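Local structure of beta-lactamase-like protein (Novosphingobium pentaromativorans US6-1, 6AUF) at residues A207-A212 / S237-L242; L177-T182 / A190-Q195; D245-P250 / Q271-Y276; A212-A217 / S282-R287. The protein probably hydrolyses beta-lactam antibiotics as a class B3-like metallo-beta-lactamase, using a site that holds two zinc ions. All coordinates share one frame; numbering follows the deposited sequence.

Contact 1 of 4, residues A207-A212 / S237-L242; sequences AYADSA and SRIAQL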
loop_
_atom_site.group_PDB
_atom_site.type_symbol
_atom_site.label_atom_id
_atom_site.label_comp_id
_atom_site.label_asym_id
_atom_site.label_seq_id
_atom_site.Cartn_x
_atom_site.Cartn_y
_atom_site.Cartn_z
ATOM N N ALA A 207 5.894 -8.240 -3.197
ATOM C CA ALA A 207 4.696 -8.184 -2.374
ATOM C C ALA A 207 4.571 -6.767 -1.839
ATOM O O ALA A 207 5.388 -6.337 -1.021
ATOM C CB ALA A 207 4.759 -9.204 -1.238
ATOM N N TYR A 208 3.568 -6.035 -2.324
ATOM C CA TYR A 208 3.192 -4.746 -1.751
ATOM C C TYR A 208 2.191 -5.024 -0.624
ATOM O O TYR A 208 0.965 -4.958 -0.787
ATOM C CB TYR A 208 2.637 -3.832 -2.837
ATOM C CG TYR A 208 2.432 -2.393 -2.407
ATOM C CD1 TYR A 208 3.441 -1.690 -1.740
ATOM C CD2 TYR A 208 1.234 -1.725 -2.685
ATOM C CE1 TYR A 208 3.255 -0.374 -1.337
ATOM C CE2 TYR A 208 1.038 -0.410 -2.285
ATOM C CZ TYR A 208 2.052 0.257 -1.611
ATOM O OH TYR A 208 1.865 1.557 -1.220
ATOM N N ALA A 209 2.738 -5.383 0.541
ATOM C CA ALA A 209 1.915 -5.761 1.685
ATOM C C ALA A 209 1.494 -4.504 2.427
ATOM O O ALA A 209 2.343 -3.700 2.832
ATOM C CB ALA A 209 2.658 -6.710 2.623
ATOM N N ASP A 210 0.185 -4.337 2.582
ATOM C CA ASP A 210 -0.411 -3.158 3.189
ATOM C C ASP A 210 0.096 -2.943 4.611
ATOM O O ASP A 210 0.611 -3.859 5.261
ATOM C CB ASP A 210 -1.925 -3.311 3.208
ATOM C CG ASP A 210 -2.630 -2.017 3.469
ATOM O OD1 ASP A 210 -1.950 -0.963 3.574
ATOM O OD2 ASP A 210 -3.874 -2.060 3.550
ATOM N N SER A 211 -0.063 -1.706 5.099
ATOM C CA SER A 211 0.086 -1.449 6.530
ATOM C C SER A 211 -0.671 -2.511 7.317
ATOM O O SER A 211 -1.761 -2.933 6.921
ATOM C CB SER A 211 -0.458 -0.065 6.891
ATOM O OG SER A 211 -0.121 0.880 5.898
ATOM N N ALA A 212 -0.099 -2.944 8.442
ATOM C CA ALA A 212 -0.705 -4.029 9.208
ATOM C C ALA A 212 -0.930 -3.641 10.665
ATOM O O ALA A 212 -1.112 -4.521 11.520
ATOM C CB ALA A 212 0.140 -5.300 9.116
ATOM N N SER A 237 -2.944 -13.645 8.474
ATOM C CA SER A 237 -2.625 -14.953 7.932
ATOM C C SER A 237 -2.313 -14.861 6.445
ATOM O O SER A 237 -1.353 -15.476 5.971
ATOM C CB SER A 237 -3.773 -15.926 8.211
ATOM O OG SER A 237 -3.754 -16.998 7.286
ATOM N N ARG A 238 -3.090 -14.075 5.701
ATOM C CA ARG A 238 -2.818 -13.918 4.275
ATOM C C ARG A 238 -1.526 -13.140 4.021
ATOM O O ARG A 238 -0.764 -13.479 3.107
ATOM C CB ARG A 238 -4.007 -13.245 3.594
ATOM C CG ARG A 238 -5.211 -14.220 3.452
ATOM C CD ARG A 238 -6.487 -13.503 3.092
ATOM N NE ARG A 238 -7.619 -14.413 3.060
ATOM C CZ ARG A 238 -8.878 -14.042 2.847
ATOM N NH1 ARG A 238 -9.187 -12.776 2.630
ATOM N NH2 ARG A 238 -9.829 -14.950 2.850
ATOM N N ILE A 239 -1.270 -12.089 4.805
ATOM C CA ILE A 239 -0.055 -11.313 4.618
ATOM C C ILE A 239 1.161 -12.213 4.787
ATOM O O ILE A 239 2.123 -12.148 4.003
ATOM C CB ILE A 239 -0.024 -10.120 5.594
ATOM C CG1 ILE A 239 -0.933 -8.999 5.119
ATOM C CG2 ILE A 239 1.403 -9.588 5.756
ATOM C CD1 ILE A 239 -1.082 -7.910 6.160
ATOM N N ALA A 240 1.121 -13.085 5.797
ATOM C CA ALA A 240 2.285 -13.888 6.135
ATOM C C ALA A 240 2.597 -14.910 5.056
ATOM O O ALA A 240 3.743 -15.380 4.974
ATOM C CB ALA A 240 2.067 -14.590 7.476
ATOM N N GLN A 241 1.616 -15.235 4.216
ATOM C CA GLN A 241 1.744 -16.286 3.223
ATOM C C GLN A 241 1.842 -15.762 1.802
ATOM O O GLN A 241 1.888 -16.570 0.867
ATOM C CB GLN A 241 0.557 -17.254 3.333
ATOM C CG GLN A 241 0.783 -18.343 4.355
ATOM C CD GLN A 241 -0.463 -18.657 5.112
ATOM O OE1 GLN A 241 -0.675 -18.143 6.220
ATOM N NE2 GLN A 241 -1.318 -19.495 4.522
ATOM N N LEU A 242 1.848 -14.448 1.614
ATOM C CA LEU A 242 2.067 -13.872 0.289
ATOM C C LEU A 242 3.354 -14.420 -0.320
ATOM O O LEU A 242 4.358 -14.572 0.393
ATOM C CB LEU A 242 2.170 -12.346 0.378
ATOM C CG LEU A 242 1.009 -11.581 0.998
ATOM C CD1 LEU A 242 1.280 -10.081 1.013
ATOM C CD2 LEU A 242 -0.303 -11.920 0.239
#
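Ile-239 and Leu-242, near the C-terminal end of helix 226-241, lay their aliphatic branches against three alanine methyls of 207-212, and no hydrogen bond crosses between the segments. Ile-239 has the most surface buried here and works with two branches. Its CG2, anti to the backbone N, faces Ala-209, with CB of Ala-209 4.4 Å from CG2 of Ile-239. The other branch runs out extended (chi2 171°), which carries CD1 of Ile-239 to within 4.1 Å of the CB of Ala-212. One isoleucine therefore spans two alanines three residues apart, on either side of Asp-210 and Ser-211.

Leu-242 reaches the earlier pair, Ala-207 and Ala-209, with a single methyl. Its CD1 lies 4.0 Å from CB of Ala-209, and the same CD1 is 4.2 Å from CB of Ala-207. Ala-209 thus receives both large side chains, and its small methyl is consistent with the close approach of the backbones: CA of Ala-209 and CA of Ile-239 are 6.6 Å apart.

Asp-210 turns its carboxylate away from the helix. OD2 of Asp-210 bonds to OG of Ser-189 and OD1 to ND1 of His-107, a zinc ligand, which makes Asp-210 a second-shell residue of that metal. Strand 203-208, helix 226-241 and strand 246-248 form a beta-alpha-beta unit, and the contact is the apolar seam between its first strand with the following loop and its helix, as expected in the alpha-beta/beta-alpha sandwich fold of metallo-beta-lactamases.

Contact 2 of 4, residues L177-T182 / A190-Q195; sequences LTVRET and ASWTWQ
Arg-180 and Ser-191 pair through both of their peptide groups: Arg-180 N donates to Ser-191 O at 2.8 Å, and Ser-191 N returns a bond to Arg-180 O at 2.9 Å. Two residues along, Thr-178 N reaches Thr-193 O at 2.9 Å with a nearly straight N-H...O angle of 176°, whereas the reverse bond from Thr-193 N is weak. Where strand 175-181 gives way to the loop, OG1 of Thr-182 and OG of Ser-191 share a hydrogen bond of 3.1 Å. Ser-191 OG has a second partner in the backbone N of Asp-210, so the hydroxyl also ties this strand to the metal-site loop.

Val-179 and Trp-192 form the non-hydrogen-bonded pair between these rungs. CG2 of Val-179 points away from its own backbone N and sits over the centre of the six-membered ring of Trp-192, 3.5 Å from the centroid and 12° off the normal, a CH-pi contact. The edge of the indole faces Leu-177 O, near its plane, and Trp-192 NE1 bonds to Thr-105 O. Leu-177 lies alongside Trp-194, its CD2 over one face but shifted toward the rim.

The strand axes run at 152°, closest approach 4.7 Å: a twisted antiparallel beta hairpin within a mixed sheet of the metallo-beta-lactamase fold; the loop joining the two strands carries the zinc ligand His-185.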
loop_
_atom_site.group_PDB
_atom_site.type_symbol
_atom_site.label_atom_id
_atom_site.label_comp_id
_atom_site.label_asym_id
_atom_site.label_seq_id
_atom_site.Cartn_x
_atom_site.Cartn_y
_atom_site.Cartn_z
ATOM N N LEU A 177 -1.139 -8.418 -11.753
ATOM C CA LEU A 177 -1.072 -8.090 -10.334
ATOM C C LEU A 177 -2.234 -8.772 -9.620
ATOM O O LEU A 177 -3.406 -8.521 -9.930
ATOM C CB LEU A 177 -1.107 -6.579 -10.113
ATOM C CG LEU A 177 0.118 -5.757 -10.546
ATOM C CD1 LEU A 177 0.092 -5.401 -12.041
ATOM C CD2 LEU A 177 0.217 -4.491 -9.699
ATOM N N THR A 178 -1.920 -9.634 -8.671
ATOM C CA THR A 178 -2.942 -10.442 -8.026
ATOM C C THR A 178 -3.123 -9.985 -6.573
ATOM O O THR A 178 -2.147 -9.815 -5.830
ATOM C CB THR A 178 -2.586 -11.925 -8.183
ATOM O OG1 THR A 178 -2.823 -12.630 -6.967
ATOM C CG2 THR A 178 -1.123 -12.074 -8.619
ATOM N N VAL A 179 -4.387 -9.737 -6.193
ATOM C CA VAL A 179 -4.762 -9.072 -4.945
ATOM C C VAL A 179 -5.226 -10.086 -3.897
ATOM O O VAL A 179 -5.818 -11.126 -4.201
ATOM C CB VAL A 179 -5.880 -8.038 -5.192
ATOM C CG1 VAL A 179 -7.224 -8.767 -5.338
ATOM C CG2 VAL A 179 -5.945 -7.036 -4.050
ATOM N N ARG A 180 -4.977 -9.751 -2.639
ATOM C CA ARG A 180 -5.499 -10.482 -1.503
ATOM C C ARG A 180 -6.177 -9.485 -0.575
ATOM O O ARG A 180 -5.591 -8.441 -0.252
ATOM C CB ARG A 180 -4.398 -11.223 -0.729
ATOM C CG ARG A 180 -3.745 -12.436 -1.414
ATOM C CD ARG A 180 -4.705 -13.451 -1.954
ATOM N NE ARG A 180 -5.616 -13.982 -0.938
ATOM C CZ ARG A 180 -5.496 -15.176 -0.354
ATOM N NH1 ARG A 180 -4.484 -15.977 -0.660
ATOM N NH2 ARG A 180 -6.395 -15.576 0.550
ATOM N N GLU A 181 -7.399 -9.810 -0.133
ATOM C CA GLU A 181 -7.997 -9.071 0.975
ATOM C C GLU A 181 -7.246 -9.399 2.264
ATOM O O GLU A 181 -7.167 -10.569 2.666
ATOM C CB GLU A 181 -9.484 -9.386 1.113
ATOM C CG GLU A 181 -10.353 -8.448 0.277
ATOM C CD GLU A 181 -11.835 -8.600 0.550
ATOM O OE1 GLU A 181 -12.636 -7.724 0.129
ATOM O OE2 GLU A 181 -12.192 -9.600 1.195
ATOM N N THR A 182 -6.693 -8.367 2.905
ATOM C CA THR A 182 -5.795 -8.515 4.057
ATOM C C THR A 182 -6.217 -7.537 5.153
ATOM O O THR A 182 -5.494 -6.584 5.460
ATOM C CB THR A 182 -4.331 -8.286 3.642
ATOM O OG1 THR A 182 -4.181 -6.979 3.057
ATOM C CG2 THR A 182 -3.910 -9.295 2.606
ATOM N N ALA A 190 -5.925 -4.168 1.357
ATOM C CA ALA A 190 -5.546 -5.099 0.309
ATOM C C ALA A 190 -4.028 -5.160 0.194
ATOM O O ALA A 190 -3.320 -4.188 0.464
ATOM C CB ALA A 190 -6.136 -4.695 -1.031
ATOM N N SER A 191 -3.537 -6.328 -0.198
ATOM C CA SER A 191 -2.129 -6.552 -0.468
ATOM C C SER A 191 -1.994 -7.118 -1.872
ATOM O O SER A 191 -2.860 -7.868 -2.340
ATOM C CB SER A 191 -1.509 -7.506 0.551
ATOM O OG SER A 191 -1.343 -6.849 1.794
ATOM N N TRP A 192 -0.902 -6.749 -2.543
ATOM C CA TRP A 192 -0.722 -7.040 -3.952
ATOM C C TRP A 192 0.574 -7.806 -4.191
ATOM O O TRP A 192 1.555 -7.652 -3.457
ATOM C CB TRP A 192 -0.729 -5.750 -4.755
ATOM C CG TRP A 192 -2.055 -5.046 -4.749
ATOM C CD1 TRP A 192 -2.483 -4.113 -3.849
ATOM C CD2 TRP A 192 -3.115 -5.203 -5.700
ATOM N NE1 TRP A 192 -3.744 -3.679 -4.179
ATOM C CE2 TRP A 192 -4.155 -4.333 -5.313
ATOM C CE3 TRP A 192 -3.295 -6.007 -6.829
ATOM C CZ2 TRP A 192 -5.358 -4.237 -6.022
ATOM C CZ3 TRP A 192 -4.497 -5.914 -7.534
ATOM C CH2 TRP A 192 -5.507 -5.033 -7.128
ATOM N N THR A 193 0.581 -8.602 -5.259
ATOM C CA THR A 193 1.648 -9.562 -5.507
ATOM C C THR A 193 1.831 -9.728 -7.014
ATOM O O THR A 193 0.842 -9.851 -7.749
ATOM C CB THR A 193 1.294 -10.895 -4.802
ATOM O OG1 THR A 193 2.287 -11.206 -3.816
ATOM C CG2 THR A 193 1.096 -12.075 -5.773
ATOM N N TRP A 194 3.081 -9.715 -7.480
ATOM C CA TRP A 194 3.357 -9.904 -8.907
ATOM C C TRP A 194 4.826 -10.251 -9.098
ATOM O O TRP A 194 5.644 -10.082 -8.193
ATOM C CB TRP A 194 2.994 -8.667 -9.745
ATOM C CG TRP A 194 3.832 -7.443 -9.459
ATOM C CD1 TRP A 194 4.938 -7.012 -10.159
ATOM C CD2 TRP A 194 3.627 -6.489 -8.419
ATOM N NE1 TRP A 194 5.433 -5.846 -9.609
ATOM C CE2 TRP A 194 4.649 -5.501 -8.541
ATOM C CE3 TRP A 194 2.688 -6.367 -7.390
ATOM C CZ2 TRP A 194 4.751 -4.416 -7.670
ATOM C CZ3 TRP A 194 2.790 -5.282 -6.524
ATOM C CH2 TRP A 194 3.810 -4.324 -6.669
ATOM N N GLN A 195 5.143 -10.757 -10.285
ATOM C CA GLN A 195 6.503 -11.171 -10.609
ATOM C C GLN A 195 7.270 -10.070 -11.339
ATOM O O GLN A 195 6.711 -9.341 -12.167
ATOM C CB GLN A 195 6.497 -12.441 -11.459
ATOM C CG GLN A 195 7.893 -12.896 -11.834
ATOM C CD GLN A 195 7.892 -14.206 -12.587
ATOM O OE1 GLN A 195 8.171 -15.251 -12.016
ATOM N NE2 GLN A 195 7.574 -14.155 -13.876
#

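Contact 3 of 4, residues D245-P250 / Q271-Y276; sequences DILVTP and QACAAY
Leu-247 and Tyr-276 are set crosswise, the leucine reaching from strand 246-248 toward the first turn of helix 272-292 while the tyrosine passes across its end. The CG of Leu-247 stands anti to the backbone N (chi1 176°), and from there its two methyls part. CD1 of Leu-247 goes to the sulfur of Cys-273, 3.6 Å from SG. CD2 of Leu-247 turns to Tyr-276 and lies 4.1 Å from CB, near the root of the ring. Between them, nearer the backbone, CB of Leu-247 packs on the CB of Ala-272 at 3.6 Å. Leu-247 is thereby seated on three residues of the first turns of the helix, and the two segment axes, inclined at 44°, come within 8.9 Å of each other.

The side chains of Thr-249 and Tyr-276 run toward each other. CG2 of Thr-249 is 3.8 Å from CZ of Tyr-276, and 4.3 Å from the ring centroid at 30° off the normal, so this is an off-centre CH-pi contact near the hydroxyl end of the ring. The polar branch of Thr-249 has other work: OG1 bonds to the backbone O of His-251, a zinc ligand, and to OG of Ser-255.

No hydrogen bond links the two segments, and the contact rests on apolar packing beside a covalent tie, the disulfide from Cys-273 to Cys-244, next to the strand. Tyr-276 OH bonds to the backbone O of Asp-210. Its ring thus presents an apolar surface to Leu-247 and Thr-249 while its hydroxyl fixes the helix to the loop that follows strand 203-208, close to the metal centre.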
loop_
_atom_site.group_PDB
_atom_site.type_symbol
_atom_site.label_atom_id
_atom_site.label_comp_id
_atom_site.label_asym_id
_atom_site.label_seq_id
_atom_site.Cartn_x
_atom_site.Cartn_y
_atom_site.Cartn_z
ATOM N N ASP A 245 9.384 -12.433 -2.302
ATOM C CA ASP A 245 10.834 -12.259 -2.379
ATOM C C ASP A 245 11.243 -10.858 -1.946
ATOM O O ASP A 245 12.242 -10.684 -1.232
ATOM C CB ASP A 245 11.319 -12.524 -3.797
ATOM C CG ASP A 245 11.320 -13.989 -4.144
ATOM O OD1 ASP A 245 11.980 -14.777 -3.425
ATOM O OD2 ASP A 245 10.662 -14.341 -5.145
ATOM N N ILE A 246 10.488 -9.848 -2.368
ATOM C CA ILE A 246 10.821 -8.456 -2.094
ATOM C C ILE A 246 9.614 -7.801 -1.443
ATOM O O ILE A 246 8.593 -7.573 -2.104
ATOM C CB ILE A 246 11.233 -7.702 -3.366
ATOM C CG1 ILE A 246 12.539 -8.272 -3.909
ATOM C CG2 ILE A 246 11.350 -6.217 -3.079
ATOM C CD1 ILE A 246 12.843 -7.807 -5.303
ATOM N N LEU A 247 9.735 -7.477 -0.164
ATOM C CA LEU A 247 8.661 -6.809 0.550
ATOM C C LEU A 247 8.674 -5.308 0.281
ATOM O O LEU A 247 9.726 -4.669 0.300
ATOM C CB LEU A 247 8.788 -7.063 2.053
ATOM C CG LEU A 247 7.763 -6.311 2.892
ATOM C CD1 LEU A 247 6.372 -6.836 2.552
ATOM C CD2 LEU A 247 8.066 -6.462 4.365
ATOM N N VAL A 248 7.493 -4.741 0.042
ATOM C CA VAL A 248 7.333 -3.298 -0.085
ATOM C C VAL A 248 6.067 -2.905 0.665
ATOM O O VAL A 248 5.056 -3.605 0.590
ATOM C CB VAL A 248 7.279 -2.852 -1.567
ATOM C CG1 VAL A 248 7.374 -1.330 -1.679
ATOM C CG2 VAL A 248 8.389 -3.511 -2.365
ATOM N N THR A 249 6.125 -1.789 1.398
ATOM C CA THR A 249 5.048 -1.357 2.271
ATOM C C THR A 249 4.605 0.066 1.970
ATOM O O THR A 249 5.431 0.933 1.681
ATOM C CB THR A 249 5.459 -1.434 3.745
ATOM O OG1 THR A 249 6.693 -0.720 3.939
ATOM C CG2 THR A 249 5.590 -2.894 4.201
ATOM N N PRO A 250 3.310 0.341 2.085
ATOM C CA PRO A 250 2.814 1.707 1.843
ATOM C C PRO A 250 3.542 2.781 2.632
ATOM O O PRO A 250 3.636 3.923 2.171
ATOM C CB PRO A 250 1.339 1.593 2.245
ATOM C CG PRO A 250 1.001 0.188 1.868
ATOM C CD PRO A 250 2.210 -0.626 2.252
ATOM N N GLN A 271 11.661 -14.225 3.468
ATOM C CA GLN A 271 11.031 -14.387 4.767
ATOM C C GLN A 271 10.457 -13.081 5.318
ATOM O O GLN A 271 10.007 -13.051 6.469
ATOM C CB GLN A 271 12.035 -15.002 5.747
ATOM C CG GLN A 271 11.986 -16.522 5.772
ATOM C CD GLN A 271 10.563 -17.050 6.046
ATOM O OE1 GLN A 271 9.927 -17.653 5.172
ATOM N NE2 GLN A 271 10.064 -16.818 7.265
ATOM N N ALA A 272 10.416 -12.017 4.513
ATOM C CA ALA A 272 10.077 -10.697 5.041
ATOM C C ALA A 272 8.604 -10.601 5.416
ATOM O O ALA A 272 8.261 -10.079 6.485
ATOM C CB ALA A 272 10.429 -9.608 4.023
ATOM N N CYS A 273 7.715 -11.057 4.526
ATOM C CA CYS A 273 6.284 -10.960 4.806
ATOM C C CYS A 273 5.908 -11.749 6.049
ATOM O O CYS A 273 5.135 -11.267 6.887
ATOM C CB CYS A 273 5.465 -11.432 3.611
ATOM S SG CYS A 273 5.514 -10.284 2.215
ATOM N N ALA A 274 6.461 -12.951 6.207
ATOM C CA ALA A 274 6.151 -13.715 7.407
ATOM C C ALA A 274 6.524 -12.914 8.644
ATOM O O ALA A 274 5.682 -12.658 9.512
ATOM C CB ALA A 274 6.862 -15.069 7.391
ATOM N N ALA A 275 7.783 -12.484 8.721
ATOM C CA ALA A 275 8.245 -11.723 9.876
ATOM C C ALA A 275 7.394 -10.481 10.091
ATOM O O ALA A 275 6.978 -10.177 11.218
ATOM C CB ALA A 275 9.708 -11.341 9.684
ATOM N N TYR A 276 7.107 -9.763 9.009
ATOM C CA TYR A 276 6.301 -8.552 9.096
ATOM C C TYR A 276 4.935 -8.848 9.721
ATOM O O TYR A 276 4.522 -8.185 10.684
ATOM C CB TYR A 276 6.199 -7.959 7.689
ATOM C CG TYR A 276 5.304 -6.768 7.500
ATOM C CD1 TYR A 276 5.657 -5.504 7.987
ATOM C CD2 TYR A 276 4.123 -6.893 6.770
ATOM C CE1 TYR A 276 4.811 -4.399 7.776
ATOM C CE2 TYR A 276 3.299 -5.811 6.547
ATOM C CZ TYR A 276 3.627 -4.577 7.046
ATOM O OH TYR A 276 2.750 -3.542 6.800
#

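Contact 4 of 4, residues A212-A217 / S282-R287; sequences ATTISA and SYFAKR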
loop_
_atom_site.group_PDB
_atom_site.type_symbol
_atom_site.label_atom_id
_atom_site.label_comp_id
_atom_site.label_asym_id
_atom_site.label_seq_id
_atom_site.Cartn_x
_atom_site.Cartn_y
_atom_site.Cartn_z
ATOM N N ALA A 212 -0.099 -2.944 8.442
ATOM C CA ALA A 212 -0.705 -4.029 9.208
ATOM C C ALA A 212 -0.930 -3.641 10.665
ATOM O O ALA A 212 -1.112 -4.521 11.520
ATOM C CB ALA A 212 0.140 -5.300 9.116
ATOM N N THR A 213 -0.939 -2.345 10.954
ATOM C CA THR A 213 -1.022 -1.857 12.321
ATOM C C THR A 213 -2.473 -1.837 12.775
ATOM O O THR A 213 -3.340 -1.316 12.068
ATOM C CB THR A 213 -0.412 -0.454 12.405
ATOM O OG1 THR A 213 -1.037 0.393 11.429
ATOM C CG2 THR A 213 1.088 -0.504 12.108
ATOM N N THR A 214 -2.740 -2.417 13.947
ATOM C CA THR A 214 -4.083 -2.416 14.537
ATOM C C THR A 214 -4.189 -1.235 15.489
ATOM O O THR A 214 -3.791 -1.324 16.656
ATOM C CB THR A 214 -4.358 -3.716 15.279
ATOM O OG1 THR A 214 -3.304 -3.947 16.222
ATOM C CG2 THR A 214 -4.484 -4.901 14.308
ATOM N N ILE A 215 -4.738 -0.128 14.996
ATOM C CA ILE A 215 -4.793 1.115 15.755
ATOM C C ILE A 215 -6.183 1.701 15.602
ATOM O O ILE A 215 -6.869 1.457 14.608
ATOM C CB ILE A 215 -3.711 2.130 15.301
ATOM C CG1 ILE A 215 -3.803 2.395 13.796
ATOM C CG2 ILE A 215 -2.308 1.644 15.704
ATOM C CD1 ILE A 215 -2.658 3.268 13.240
ATOM N N SER A 216 -6.589 2.498 16.590
ATOM C CA SER A 216 -7.973 2.930 16.683
ATOM C C SER A 216 -8.046 4.313 17.297
ATOM O O SER A 216 -7.091 4.798 17.905
ATOM C CB SER A 216 -8.791 1.965 17.542
ATOM O OG SER A 216 -8.389 2.056 18.900
ATOM N N ALA A 217 -9.214 4.933 17.157
ATOM C CA ALA A 217 -9.580 6.017 18.049
ATOM C C ALA A 217 -9.508 5.528 19.500
ATOM O O ALA A 217 -9.450 4.322 19.776
ATOM C CB ALA A 217 -10.979 6.527 17.709
ATOM N N SER A 282 2.009 -9.718 16.750
ATOM C CA SER A 282 2.495 -9.519 18.109
ATOM C C SER A 282 1.966 -8.209 18.675
ATOM O O SER A 282 1.451 -8.163 19.804
ATOM C CB SER A 282 4.018 -9.553 18.120
ATOM O OG SER A 282 4.514 -9.225 19.401
ATOM N N TYR A 283 2.042 -7.137 17.878
ATOM C CA TYR A 283 1.494 -5.854 18.309
ATOM C C TYR A 283 0.016 -5.982 18.657
ATOM O O TYR A 283 -0.427 -5.487 19.697
ATOM C CB TYR A 283 1.706 -4.792 17.220
ATOM C CG TYR A 283 1.139 -3.423 17.550
ATOM C CD1 TYR A 283 1.885 -2.498 18.274
ATOM C CD2 TYR A 283 -0.142 -3.055 17.141
ATOM C CE1 TYR A 283 1.377 -1.241 18.589
ATOM C CE2 TYR A 283 -0.660 -1.797 17.444
ATOM C CZ TYR A 283 0.106 -0.895 18.168
ATOM O OH TYR A 283 -0.385 0.352 18.482
ATOM N N PHE A 284 -0.753 -6.661 17.801
ATOM C CA PHE A 284 -2.183 -6.825 18.033
ATOM C C PHE A 284 -2.455 -7.533 19.353
ATOM O O PHE A 284 -3.362 -7.142 20.097
ATOM C CB PHE A 284 -2.810 -7.594 16.868
ATOM C CG PHE A 284 -4.286 -7.774 16.986
ATOM C CD1 PHE A 284 -5.100 -6.717 17.372
ATOM C CD2 PHE A 284 -4.876 -8.999 16.673
ATOM C CE1 PHE A 284 -6.484 -6.881 17.470
ATOM C CE2 PHE A 284 -6.253 -9.178 16.764
ATOM C CZ PHE A 284 -7.062 -8.122 17.166
ATOM N N ALA A 285 -1.685 -8.577 19.667
ATOM C CA ALA A 285 -1.961 -9.311 20.897
ATOM C C ALA A 285 -1.714 -8.436 22.114
ATOM O O ALA A 285 -2.486 -8.472 23.082
ATOM C CB ALA A 285 -1.124 -10.583 20.969
ATOM N N LYS A 286 -0.638 -7.648 22.086
ATOM C CA LYS A 286 -0.412 -6.700 23.166
ATOM C C LYS A 286 -1.614 -5.781 23.332
ATOM O O LYS A 286 -1.982 -5.420 24.456
ATOM C CB LYS A 286 0.860 -5.894 22.899
ATOM C CG LYS A 286 2.125 -6.735 22.855
ATOM C CD LYS A 286 3.364 -5.842 22.780
ATOM C CE LYS A 286 4.664 -6.613 23.042
ATOM N NZ LYS A 286 4.896 -7.730 22.075
ATOM N N ARG A 287 -2.253 -5.409 22.220
ATOM C CA ARG A 287 -3.381 -4.491 22.301
ATOM C C ARG A 287 -4.600 -5.175 22.915
ATOM O O ARG A 287 -5.297 -4.579 23.742
ATOM C CB ARG A 287 -3.699 -3.932 20.916
ATOM C CG ARG A 287 -5.081 -3.271 20.799
ATOM C CD ARG A 287 -5.137 -1.922 21.486
ATOM N NE ARG A 287 -6.508 -1.439 21.607
ATOM C CZ ARG A 287 -7.029 -0.444 20.897
ATOM N NH1 ARG A 287 -8.298 -0.094 21.083
ATOM N NH2 ARG A 287 -6.295 0.197 20.005
#
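The loop after strand 203-208, which runs beside the zinc site, is fastened at 214-216 to helix 272-292, with Thr-214, Ile-215 and Ser-216 meeting Tyr-283, Phe-284 and Arg-287. The polar hold is at Ser-216. Arg-287 directs two nitrogens at one atom: NH2 lies 3.0 Å and NH1 3.1 Å from OG of Ser-216, which sits at the guanidinium edge only 3° out of its plane. A bend at chi2 (74°) helps bring the guanidinium group there. Ser-216 OG passes its own hydrogen to the backbone O of Ala-217 at 2.7 Å, so the hydroxyl takes two N-H groups and gives one O-H.

Thr-214 has the largest buried surface and wedges between two rings. Its side chain and that of Tyr-283 lie antiparallel, one running past the other, with Thr-214 OG1 3.4 Å from CD2 of Tyr-283. The backbone O of Thr-214 approaches the edge of the same ring, 3.3 Å from CE2 of Tyr-283 and near the ring plane. Phe-284 lies crosswise to Thr-214; CG2 of Thr-214 is 3.6 Å from CD1 of Phe-284. Ile-215 adds its CG2, 3.6 Å from OH of Tyr-283.

Thr-213 O bonds to ND1 of the zinc ligand His-185, and the Ile-215 side chain lies beside that histidine. NE of Arg-287 forms a salt bridge with Glu-291, which would probably steady the guanidinium from within the helix. The charge of Arg-287 is probably balanced mainly by Glu-291, and the pair of bonds to Ser-216 OG may serve chiefly to orient the group.

How the contacts relate
Contacts 1, 2 and 3 share the mixed sheet in which strands 190-197, 203-208 and 246-248 are successive neighbours. The middle strand bonds to both sides: Tyr-208 N lies 2.8 Å from Trp-192 O, joining contacts 1 and 2, and Ala-207 O lies 2.8 Å from Val-248 N, joining 1 and 3. Contacts 1 and 3 have centres 7 Å apart. Contact 4, about 15 Å from contact 1 between centres, continues from it through the shared Ala-212, and it uses the same helix, 272-292, as contact 3. The loop 209-216 accompanies the zinc site, with the side chains of Asp-210 and Ile-215 each about 6 Å from a zinc ion.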